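Local atomic coordinates of L-lysine 6-monooxygenase involved in desferrioxamine biosynthesis (Erwinia amylovora CFBP1430, PDB entry 5O8P), a protein that probably uses FAD and NADPH to hydroxylate a terminal amine of cadaverine, a step in the biosynthesis of the siderophore desferrioxamine. Residues 75-78 / 79-83; 104-107 / 108-111; 186-189 / 190-194; 213-217 / 218-222. All blocks are in the same frame, centred on the assembly; numbering follows the deposited sequence.

Contact 1: 75-78 / 79-83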
loop_
_atom_site.group_PDB
_atom_site.type_symbol
_atom_site.label_atom_id
_atom_site.label_comp_id
_atom_site.label_asym_id
_atom_site.label_seq_id
_atom_site.Cartn_x
_atom_site.Cartn_y
_atom_site.Cartn_z
ATOM N N TYR B 75 29.361 12.738 -0.940
ATOM C CA TYR B 75 28.200 13.646 -0.932
ATOM C C TYR B 75 26.844 12.959 -1.064
ATOM O O TYR B 75 25.828 13.631 -1.236
ATOM C CB TYR B 75 28.362 14.723 -2.015
ATOM C CG TYR B 75 29.556 15.566 -1.727
ATOM C CD1 TYR B 75 29.490 16.559 -0.777
ATOM C CD2 TYR B 75 30.771 15.319 -2.330
ATOM C CE1 TYR B 75 30.592 17.329 -0.467
ATOM C CE2 TYR B 75 31.881 16.083 -2.032
ATOM C CZ TYR B 75 31.782 17.080 -1.093
ATOM O OH TYR B 75 32.866 17.838 -0.780
ATOM N N SER B 76 26.806 11.636 -0.963
ATOM C CA SER B 76 25.538 10.905 -1.074
ATOM C C SER B 76 24.646 11.206 0.112
ATOM O O SER B 76 25.122 11.537 1.196
ATOM C CB SER B 76 25.775 9.393 -1.159
ATOM O OG SER B 76 26.079 8.860 0.118
ATOM N N LEU B 77 23.345 11.078 -0.106
ATOM C CA LEU B 77 22.344 11.200 0.959
ATOM C C LEU B 77 22.555 10.144 2.050
ATOM O O LEU B 77 22.399 10.439 3.229
ATOM C CB LEU B 77 20.937 11.119 0.361
ATOM C CG LEU B 77 19.686 11.261 1.216
ATOM C CD1 LEU B 77 19.299 9.960 1.912
ATOM C CD2 LEU B 77 19.843 12.403 2.199
ATOM N N LEU B 78 22.912 8.926 1.653
ATOM C CA LEU B 78 23.193 7.856 2.614
ATOM C C LEU B 78 24.425 8.158 3.451
ATOM O O LEU B 78 24.447 7.877 4.646
ATOM C CB LEU B 78 23.329 6.498 1.909
ATOM C CG LEU B 78 22.002 5.904 1.438
ATOM C CD1 LEU B 78 22.262 4.636 0.655
ATOM C CD2 LEU B 78 21.076 5.609 2.608
ATOM N N ASN B 79 25.449 8.743 2.845
ATOM C CA ASN B 79 26.634 9.118 3.622
ATOM C C ASN B 79 26.335 10.260 4.582
ATOM O O ASN B 79 26.837 10.267 5.702
ATOM C CB ASN B 79 27.822 9.487 2.739
ATOM C CG ASN B 79 29.134 9.435 3.496
ATOM O OD1 ASN B 79 29.372 8.504 4.281
ATOM N ND2 ASN B 79 29.993 10.428 3.273
ATOM N N PHE B 80 25.519 11.214 4.135
ATOM C CA PHE B 80 25.054 12.315 4.985
ATOM C C PHE B 80 24.385 11.759 6.232
ATOM O O PHE B 80 24.650 12.164 7.351
ATOM C CB PHE B 80 24.095 13.227 4.195
ATOM C CG PHE B 80 23.180 14.056 5.047
ATOM C CD1 PHE B 80 21.969 13.565 5.473
ATOM C CD2 PHE B 80 23.524 15.338 5.401
ATOM C CE1 PHE B 80 21.132 14.336 6.265
ATOM C CE2 PHE B 80 22.688 16.125 6.160
ATOM C CZ PHE B 80 21.485 15.630 6.586
ATOM N N MET B 81 23.512 10.805 6.000
ATOM C CA MET B 81 22.740 10.204 7.060
ATOM C C MET B 81 23.701 9.516 8.037
ATOM O O MET B 81 23.492 9.555 9.240
ATOM C CB MET B 81 21.710 9.236 6.454
ATOM C CG MET B 81 20.345 9.292 7.078
ATOM S SD MET B 81 19.431 10.818 6.793
ATOM C CE MET B 81 18.895 10.595 5.116
ATOM N N LYS B 82 24.764 8.922 7.508
ATOM C CA LYS B 82 25.764 8.233 8.324
ATOM C C LYS B 82 26.586 9.189 9.197
ATOM O O LYS B 82 26.791 8.920 10.391
ATOM C CB LYS B 82 26.684 7.407 7.416
ATOM C CG LYS B 82 27.791 6.634 8.105
ATOM C CD LYS B 82 27.267 5.747 9.212
ATOM C CE LYS B 82 28.245 4.628 9.519
ATOM N NZ LYS B 82 28.103 4.149 10.913
ATOM N N GLN B 83 27.038 10.296 8.608
ATOM C CA GLN B 83 27.838 11.271 9.335
ATOM C C GLN B 83 27.033 11.968 10.413
ATOM O O GLN B 83 27.522 12.143 11.517
ATOM C CB GLN B 83 28.452 12.317 8.397
ATOM C CG GLN B 83 29.355 11.769 7.285
ATOM C CD GLN B 83 30.334 10.669 7.707
ATOM O OE1 GLN B 83 30.886 10.684 8.804
ATOM N NE2 GLN B 83 30.570 9.723 6.811
#

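Contact 2: 104-107 / 108-111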
loop_
_atom_site.group_PDB
_atom_site.type_symbol
_atom_site.label_atom_id
_atom_site.label_comp_id
_atom_site.label_asym_id
_atom_site.label_seq_id
_atom_site.Cartn_x
_atom_site.Cartn_y
_atom_site.Cartn_z
ATOM N N ASN B 104 16.862 19.742 2.237
ATOM C CA ASN B 104 17.460 21.061 2.381
ATOM C C ASN B 104 18.625 21.002 3.350
ATOM O O ASN B 104 19.683 21.532 3.049
ATOM C CB ASN B 104 16.417 22.086 2.844
ATOM C CG ASN B 104 16.924 23.518 2.778
ATOM O OD1 ASN B 104 17.452 23.955 1.747
ATOM N ND2 ASN B 104 16.759 24.258 3.874
ATOM N N GLN B 105 18.437 20.350 4.496
ATOM C CA GLN B 105 19.523 20.137 5.457
ATOM C C GLN B 105 20.705 19.389 4.837
ATOM O O GLN B 105 21.863 19.740 5.082
ATOM C CB GLN B 105 19.026 19.339 6.660
ATOM C CG GLN B 105 18.185 20.120 7.648
ATOM C CD GLN B 105 17.603 19.243 8.737
ATOM O OE1 GLN B 105 17.886 18.045 8.828
ATOM N NE2 GLN B 105 16.772 19.830 9.558
ATOM N N TYR B 106 20.396 18.361 4.049
ATOM C CA TYR B 106 21.407 17.580 3.328
ATOM C C TYR B 106 22.177 18.424 2.298
ATOM O O TYR B 106 23.403 18.393 2.273
ATOM C CB TYR B 106 20.766 16.315 2.706
ATOM C CG TYR B 106 21.441 15.747 1.470
ATOM C CD1 TYR B 106 22.666 15.109 1.563
ATOM C CD2 TYR B 106 20.833 15.821 0.213
ATOM C CE1 TYR B 106 23.300 14.587 0.442
ATOM C CE2 TYR B 106 21.449 15.307 -0.924
ATOM C CZ TYR B 106 22.688 14.684 -0.811
ATOM O OH TYR B 106 23.318 14.169 -1.938
ATOM N N CYS B 107 21.467 19.183 1.472
ATOM C CA CYS B 107 22.128 20.060 0.500
ATOM C C CYS B 107 23.024 21.095 1.177
ATOM O O CYS B 107 24.061 21.460 0.641
ATOM C CB CYS B 107 21.113 20.768 -0.388
ATOM S SG CYS B 107 20.350 19.680 -1.608
ATOM N N GLN B 108 22.619 21.557 2.355
ATOM C CA GLN B 108 23.393 22.544 3.112
ATOM C C GLN B 108 24.654 21.910 3.649
ATOM O O GLN B 108 25.721 22.480 3.538
ATOM C CB GLN B 108 22.567 23.146 4.256
ATOM C CG GLN B 108 21.551 24.182 3.780
ATOM C CD GLN B 108 20.595 24.636 4.869
ATOM O OE1 GLN B 108 20.591 24.105 5.985
ATOM N NE2 GLN B 108 19.758 25.609 4.542
ATOM N N TRP B 109 24.532 20.718 4.214
ATOM C CA TRP B 109 25.695 19.938 4.629
ATOM C C TRP B 109 26.699 19.724 3.497
ATOM O O TRP B 109 27.898 19.864 3.707
ATOM C CB TRP B 109 25.235 18.595 5.180
ATOM C CG TRP B 109 26.305 17.634 5.448
ATOM C CD1 TRP B 109 27.034 17.525 6.577
ATOM C CD2 TRP B 109 26.757 16.617 4.571
ATOM N NE1 TRP B 109 27.925 16.495 6.471
ATOM C CE2 TRP B 109 27.774 15.915 5.245
ATOM C CE3 TRP B 109 26.389 16.217 3.281
ATOM C CZ2 TRP B 109 28.444 14.845 4.678
ATOM C CZ3 TRP B 109 27.039 15.137 2.721
ATOM C CH2 TRP B 109 28.060 14.463 3.421
ATOM N N ALA B 110 26.210 19.378 2.312
ATOM C CA ALA B 110 27.079 19.198 1.158
ATOM C C ALA B 110 27.760 20.512 0.774
ATOM O O ALA B 110 28.972 20.556 0.582
ATOM C CB ALA B 110 26.297 18.645 -0.022
ATOM N N ALA B 111 26.980 21.580 0.680
ATOM C CA ALA B 111 27.514 22.890 0.302
ATOM C C ALA B 111 28.604 23.357 1.269
ATOM O O ALA B 111 29.593 23.927 0.849
ATOM C CB ALA B 111 26.400 23.920 0.227
#

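Contact 3: 186-189 / 190-194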
loop_
_atom_site.group_PDB
_atom_site.type_symbol
_atom_site.label_atom_id
_atom_site.label_comp_id
_atom_site.label_asym_id
_atom_site.label_seq_id
_atom_site.Cartn_x
_atom_site.Cartn_y
_atom_site.Cartn_z
ATOM N N LYS B 186 1.336 32.833 5.430
ATOM C CA LYS B 186 0.299 31.880 5.809
ATOM C C LYS B 186 -0.558 32.409 6.948
ATOM O O LYS B 186 -1.799 32.375 6.887
ATOM C CB LYS B 186 0.917 30.549 6.225
ATOM C CG LYS B 186 -0.109 29.481 6.573
ATOM C CD LYS B 186 0.561 28.206 7.009
ATOM C CE LYS B 186 -0.439 27.289 7.663
ATOM N NZ LYS B 186 0.277 26.070 8.109
ATOM N N GLU B 187 0.113 32.884 7.991
ATOM C CA GLU B 187 -0.570 33.416 9.154
ATOM C C GLU B 187 -1.514 34.565 8.748
ATOM O O GLU B 187 -2.625 34.665 9.261
ATOM C CB GLU B 187 0.453 33.865 10.201
ATOM C CG GLU B 187 -0.162 34.094 11.575
ATOM C CD GLU B 187 0.555 35.150 12.397
ATOM O OE1 GLU B 187 1.808 35.171 12.400
ATOM O OE2 GLU B 187 -0.148 35.956 13.048
ATOM N N LYS B 188 -1.080 35.401 7.806
ATOM C CA LYS B 188 -1.882 36.523 7.301
ATOM C C LYS B 188 -3.043 36.068 6.417
ATOM O O LYS B 188 -4.106 36.690 6.423
ATOM C CB LYS B 188 -0.968 37.517 6.571
ATOM C CG LYS B 188 -1.625 38.744 5.958
ATOM C CD LYS B 188 -1.776 38.593 4.450
ATOM C CE LYS B 188 -1.920 39.937 3.741
ATOM N NZ LYS B 188 -1.653 39.767 2.282
ATOM N N LEU B 189 -2.833 35.004 5.652
ATOM C CA LEU B 189 -3.897 34.412 4.847
ATOM C C LEU B 189 -4.999 33.809 5.717
ATOM O O LEU B 189 -6.176 34.031 5.458
ATOM C CB LEU B 189 -3.335 33.336 3.903
ATOM C CG LEU B 189 -2.600 33.861 2.667
ATOM C CD1 LEU B 189 -1.715 32.781 2.051
ATOM C CD2 LEU B 189 -3.595 34.416 1.648
ATOM N N GLN B 190 -4.608 33.062 6.749
ATOM C CA GLN B 190 -5.570 32.348 7.605
ATOM C C GLN B 190 -6.484 33.264 8.437
ATOM O O GLN B 190 -7.554 32.834 8.873
ATOM C CB GLN B 190 -4.848 31.307 8.490
ATOM C CG GLN B 190 -4.259 30.150 7.669
ATOM C CD GLN B 190 -3.649 29.042 8.507
ATOM O OE1 GLN B 190 -2.777 29.292 9.328
ATOM N NE2 GLN B 190 -4.107 27.808 8.301
ATOM N N LYS B 191 -6.082 34.521 8.632
ATOM C CA LYS B 191 -6.961 35.538 9.239
ATOM C C LYS B 191 -8.098 36.012 8.325
ATOM O O LYS B 191 -9.057 36.617 8.809
ATOM C CB LYS B 191 -6.156 36.761 9.692
ATOM C CG LYS B 191 -5.293 36.511 10.916
ATOM C CD LYS B 191 -4.453 37.732 11.266
ATOM C CE LYS B 191 -3.415 37.384 12.323
ATOM N NZ LYS B 191 -2.239 38.297 12.303
ATOM N N LYS B 192 -7.983 35.771 7.019
ATOM C CA LYS B 192 -8.983 36.243 6.064
ATOM C C LYS B 192 -10.240 35.372 6.057
ATOM O O LYS B 192 -10.240 34.247 6.563
ATOM C CB LYS B 192 -8.390 36.343 4.657
ATOM C CG LYS B 192 -7.142 37.212 4.581
ATOM C CD LYS B 192 -6.732 37.475 3.147
ATOM C CE LYS B 192 -5.411 38.225 3.039
ATOM N NZ LYS B 192 -5.472 39.656 3.462
ATOM N N ARG B 193 -11.319 35.937 5.514
ATOM C CA ARG B 193 -12.611 35.252 5.426
ATOM C C ARG B 193 -12.633 34.200 4.327
ATOM O O ARG B 193 -13.352 33.217 4.448
ATOM C CB ARG B 193 -13.756 36.240 5.173
ATOM C CG ARG B 193 -14.312 36.907 6.418
ATOM C CD ARG B 193 -15.554 37.726 6.074
ATOM N NE ARG B 193 -15.859 38.741 7.086
ATOM C CZ ARG B 193 -15.184 39.881 7.272
ATOM N NH1 ARG B 193 -14.123 40.200 6.522
ATOM N NH2 ARG B 193 -15.572 40.717 8.234
ATOM N N SER B 194 -11.886 34.439 3.247
ATOM C CA SER B 194 -11.832 33.531 2.098
ATOM C C SER B 194 -10.430 33.499 1.501
ATOM O O SER B 194 -9.756 34.526 1.446
ATOM C CB SER B 194 -12.847 33.950 1.029
ATOM O OG SER B 194 -12.663 35.302 0.651
#

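Contact 4: 213-217 / 218-222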
loop_
_atom_site.group_PDB
_atom_site.type_symbol
_atom_site.label_atom_id
_atom_site.label_comp_id
_atom_site.label_asym_id
_atom_site.label_seq_id
_atom_site.Cartn_x
_atom_site.Cartn_y
_atom_site.Cartn_z
ATOM N N THR B 213 -6.550 21.587 6.182
ATOM C CA THR B 213 -6.293 21.075 7.523
ATOM C C THR B 213 -6.854 21.978 8.620
ATOM O O THR B 213 -7.411 21.482 9.584
ATOM C CB THR B 213 -4.776 20.863 7.719
ATOM O OG1 THR B 213 -4.327 19.841 6.812
ATOM C CG2 THR B 213 -4.433 20.471 9.146
ATOM N N ASP B 214 -6.738 23.293 8.460
ATOM C CA ASP B 214 -7.198 24.246 9.474
ATOM C C ASP B 214 -8.493 24.984 9.100
ATOM O O ASP B 214 -8.792 26.037 9.674
ATOM C CB ASP B 214 -6.085 25.262 9.767
ATOM C CG ASP B 214 -4.775 24.609 10.176
ATOM O OD1 ASP B 214 -4.787 23.536 10.825
ATOM O OD2 ASP B 214 -3.722 25.193 9.853
ATOM N N ILE B 215 -9.286 24.439 8.181
ATOM C CA ILE B 215 -10.514 25.123 7.763
ATOM C C ILE B 215 -11.517 25.189 8.914
ATOM O O ILE B 215 -12.190 26.178 9.062
ATOM C CB ILE B 215 -11.123 24.501 6.480
ATOM C CG1 ILE B 215 -12.130 25.452 5.842
ATOM C CG2 ILE B 215 -11.770 23.146 6.737
ATOM C CD1 ILE B 215 -12.629 24.968 4.490
ATOM N N ASP B 216 -11.590 24.128 9.720
ATOM C CA ASP B 216 -12.318 24.082 11.003
ATOM C C ASP B 216 -11.911 25.125 12.033
ATOM O O ASP B 216 -12.717 25.593 12.818
ATOM C CB ASP B 216 -11.929 22.778 11.735
ATOM C CG ASP B 216 -12.745 21.599 11.343
ATOM O OD1 ASP B 216 -13.737 21.729 10.591
ATOM O OD2 ASP B 216 -12.412 20.505 11.838
ATOM N N ARG B 217 -10.611 25.376 12.084
ATOM C CA ARG B 217 -9.993 26.158 13.144
ATOM C C ARG B 217 -10.132 27.657 12.913
ATOM O O ARG B 217 -10.359 28.398 13.866
ATOM C CB ARG B 217 -8.515 25.764 13.276
ATOM C CG ARG B 217 -7.782 26.439 14.433
ATOM C CD ARG B 217 -6.790 25.528 15.175
ATOM N NE ARG B 217 -5.458 25.442 14.561
ATOM C CZ ARG B 217 -4.461 26.318 14.728
ATOM N NH1 ARG B 217 -4.612 27.417 15.476
ATOM N NH2 ARG B 217 -3.301 26.103 14.118
ATOM N N PHE B 218 -9.977 28.102 11.668
ATOM C CA PHE B 218 -10.200 29.503 11.293
ATOM C C PHE B 218 -11.507 29.591 10.518
ATOM O O PHE B 218 -12.158 28.587 10.248
ATOM C CB PHE B 218 -9.050 30.032 10.451
ATOM C CG PHE B 218 -7.705 29.856 11.090
ATOM C CD1 PHE B 218 -7.010 28.664 10.967
ATOM C CD2 PHE B 218 -7.117 30.894 11.791
ATOM C CE1 PHE B 218 -5.763 28.499 11.549
ATOM C CE2 PHE B 218 -5.869 30.736 12.383
ATOM C CZ PHE B 218 -5.191 29.535 12.259
ATOM N N GLY B 219 -11.909 30.798 10.162
ATOM C CA GLY B 219 -13.189 30.970 9.474
ATOM C C GLY B 219 -13.288 30.379 8.077
ATOM O O GLY B 219 -14.362 29.951 7.673
ATOM N N TYR B 220 -12.158 30.293 7.373
ATOM C CA TYR B 220 -12.141 30.647 5.946
ATOM C C TYR B 220 -12.904 29.756 4.996
ATOM O O TYR B 220 -13.082 28.563 5.237
ATOM C CB TYR B 220 -10.722 30.907 5.394
ATOM C CG TYR B 220 -9.663 29.896 5.753
ATOM C CD1 TYR B 220 -9.529 28.706 5.041
ATOM C CD2 TYR B 220 -8.772 30.148 6.795
ATOM C CE1 TYR B 220 -8.551 27.786 5.384
ATOM C CE2 TYR B 220 -7.792 29.238 7.133
ATOM C CZ TYR B 220 -7.679 28.060 6.431
ATOM O OH TYR B 220 -6.704 27.173 6.799
ATOM N N GLN B 221 -13.378 30.385 3.925
ATOM C CA GLN B 221 -13.753 29.692 2.709
ATOM C C GLN B 221 -12.447 29.346 2.005
ATOM O O GLN B 221 -11.510 30.160 1.985
ATOM C CB GLN B 221 -14.622 30.581 1.815
ATOM C CG GLN B 221 -14.981 29.952 0.478
ATOM C CD GLN B 221 -15.985 30.776 -0.299
ATOM O OE1 GLN B 221 -15.622 31.689 -1.030
ATOM N NE2 GLN B 221 -17.255 30.438 -0.158
ATOM N N LEU B 222 -12.381 28.144 1.439
ATOM C CA LEU B 222 -11.169 27.670 0.798
ATOM C C LEU B 222 -11.476 27.194 -0.615
ATOM O O LEU B 222 -12.063 26.129 -0.820
ATOM C CB LEU B 222 -10.540 26.567 1.635
ATOM C CG LEU B 222 -9.199 26.047 1.136
ATOM C CD1 LEU B 222 -8.194 27.187 1.028
ATOM C CD2 LEU B 222 -8.677 24.949 2.055
#

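Contact 1: 75-78 / 79-83
The N-terminal turn of helix 77-83 is closed by an N-cap serine, S76, whose hydroxyl accepts a hydrogen bond from the backbone of N79: OG lies 2.8 Å from N79 N, with an N-H...O angle of 154°. A chi1 of 77° sets OG between the serine's own N and carbonyl carbon, turned back over the first turn, where it also rests against CB of N79. Regular i to i+4 bonds follow, from F80 N to S76 O (3.0 Å), from M81 N to L77 O and from K82 N to L78 O. On one flank, the L77 and M81 side chains run side by side in the same direction. M81, bent at chi2 and chi3, brings its methyl CE to both branches of L77, 3.3 Å from CD1 and 3.6 Å from CD2. The same CD2 approaches CD1 of the F80 ring at 4.1 Å, and L77 O lies at the edge of that ring, in its plane. Along the other flank Q83 NE2 donates to N79 OD1 (3.1 Å), meeting the oxygen from above its carbonyl plane, while N79 ND2 bonds P74 O just ahead of the helix. K82 reaches P417 O of the second subunit through NZ, and L78 packs against L78 of that subunit. The serine hydroxyl thus satisfies an amide of the first turn that has no preceding helical carbonyl, while L77, F80 and M81 give the helix an apolar flank that packs on helices 87-93 and 100-113.

Contact 2: 104-107 / 108-111
Four successive i to i+4 bonds, Q108 N to N104 O, W109 N to Q105 O, A110 N to Y106 O and A111 N to C107 O, run through the middle of helix 100-113 at 2.9 to 3.0 Å. One turn apart, the N104 and Q108 side chains cross with their amide planes 60° from each other. Their nitrogens, N104 ND2 and Q108 NE2, are 3.4 Å apart; both are donors, and each amide finds its bond elsewhere: N104 OD1 accepts from W46 N, and Q108 NE2 donates to F44 O. CG of Q108, anti to its carbonyl carbon (chi1 -77°), lies 3.3 Å from N104 O, and the chain, extended beyond CG, runs back toward the N-terminal end of the helix, beside N104. On another flank CD1 of Y106 comes within 4.2 Å of CE3 of W109, an apolar touch between two rings that both meet F80 edge-to-face. Y106 O lies in the indole plane, 3.8 Å from CE3 at its edge. Y106 OH, in turn, bonds Y75 O and L65 N. The chemistry divides the helix: the amides of N104 and Q108 tie one flank to the loop carrying W46, an FAD-binding residue, whereas the aromatic flank packs against helix 77-83.

Contact 3: 186-189 / 190-194
K191 NZ and E187 OE2 form the salt bridge of this turn, 3.2 Å apart, with the ammonium meeting the oxygen from above the carboxylate plane. The two side chains lie alongside each other and point the same way, and CG of K191 also rests on E187 O. Like charges come together one residue on: K188, bent at chi2, crosses K192 with the NZ atoms 4.0 Å apart and CE of K188 3.6 Å from K192 NZ, a pairing that probably costs some electrostatic energy. Among the nonbonded contacts, the aliphatic part of K186 passes the Q190 amide, CE lying 3.5 Å from OE1, while the two polar ends are held elsewhere. K186 NZ is in a salt bridge with D210; Q190 NE2 donates to Y220 OH and D214 OD2. Q190 gets there by an extended chain beyond CG, which chi1 (-68°) sets anti to the carbonyl carbon and over K186 O. Two backbone bonds complete the account. Q190 N to K186 O (2.9 Å) is a helical i to i+4 bond with the donor almost in line with the carbonyl, whereas K192 N reaches back only three residues to L189 O (3.0 Å), arriving 51° out of the carbonyl plane. This tightening is characteristic of a helix giving way to a loop, here between helix 182-190 and strand 194-198, a central strand of the parallel Rossmann-type sheet.

Contact 4: 213-217 / 218-222
Over one face of the R217 guanidinium sits CE1 of the F218 ring, above the group's centre and 4.1 Å from CZ of R217. The planes are 46° apart, so the two are not stacked flat; the side chains run alongside each other, and R217 reaches the ring because its chain bends at chi2 and chi3. At the edge of the F218 ring, in its plane, lies D214 O, 3.4 Å from CD1, and D214 CB is 3.7 Å from CE1. The same carbonyl accepts F218 N at 3.1 Å, nearly straight at 170°. The Y220 ring comes obliquely to the D214-I215 backbone, its OH 3.6 Å from D214 CB; that approach is plain packing, and the hydroxyl also has a hydrogen bond to L211 O. This turn links helix 202-213 to strand 221-225 of the parallel five-stranded sheet, an alpha-to-beta connection of the Rossmann-type domain, at the far end of helix 202-213 from the NADP(+)-binding S203. Within the turn, I215 carries its CG1 branch, anti to the backbone N (chi1 -163°), toward the start of the strand: CG1 is 3.3 Å from Y220 O and 4.2 Å from Y220 CD1, while CD1 lies 3.9 Å from L222 CB. I215 also packs on V297 of the next strand and on K289 of helix 276-290, and D216 OD2 pairs with K289 NZ in a salt bridge.

How the contacts relate
Along the chain the four contacts follow in series and fall into two pairs. Contacts 1 and 2, with centres about 10 Å apart, lie on helices 77-83 and 100-113, which pack directly through F80 and the Y106 and W109 rings; contact 2 is the nearer to the FAD. Contacts 3 and 4, about 9 Å apart between centres, lie at turns leading into adjacent strands 194-198 and 221-225 of the parallel sheet, joined by R193 O to Q221 N. The pairs are well separated, with contacts 1 and 4 about 40 Å apart between centres: one pair belongs to the flavin-binding side, the other to the N-terminal ends of strands in the NADP(+)-binding Rossmann-type region, away from the annotated NADP(+) residues.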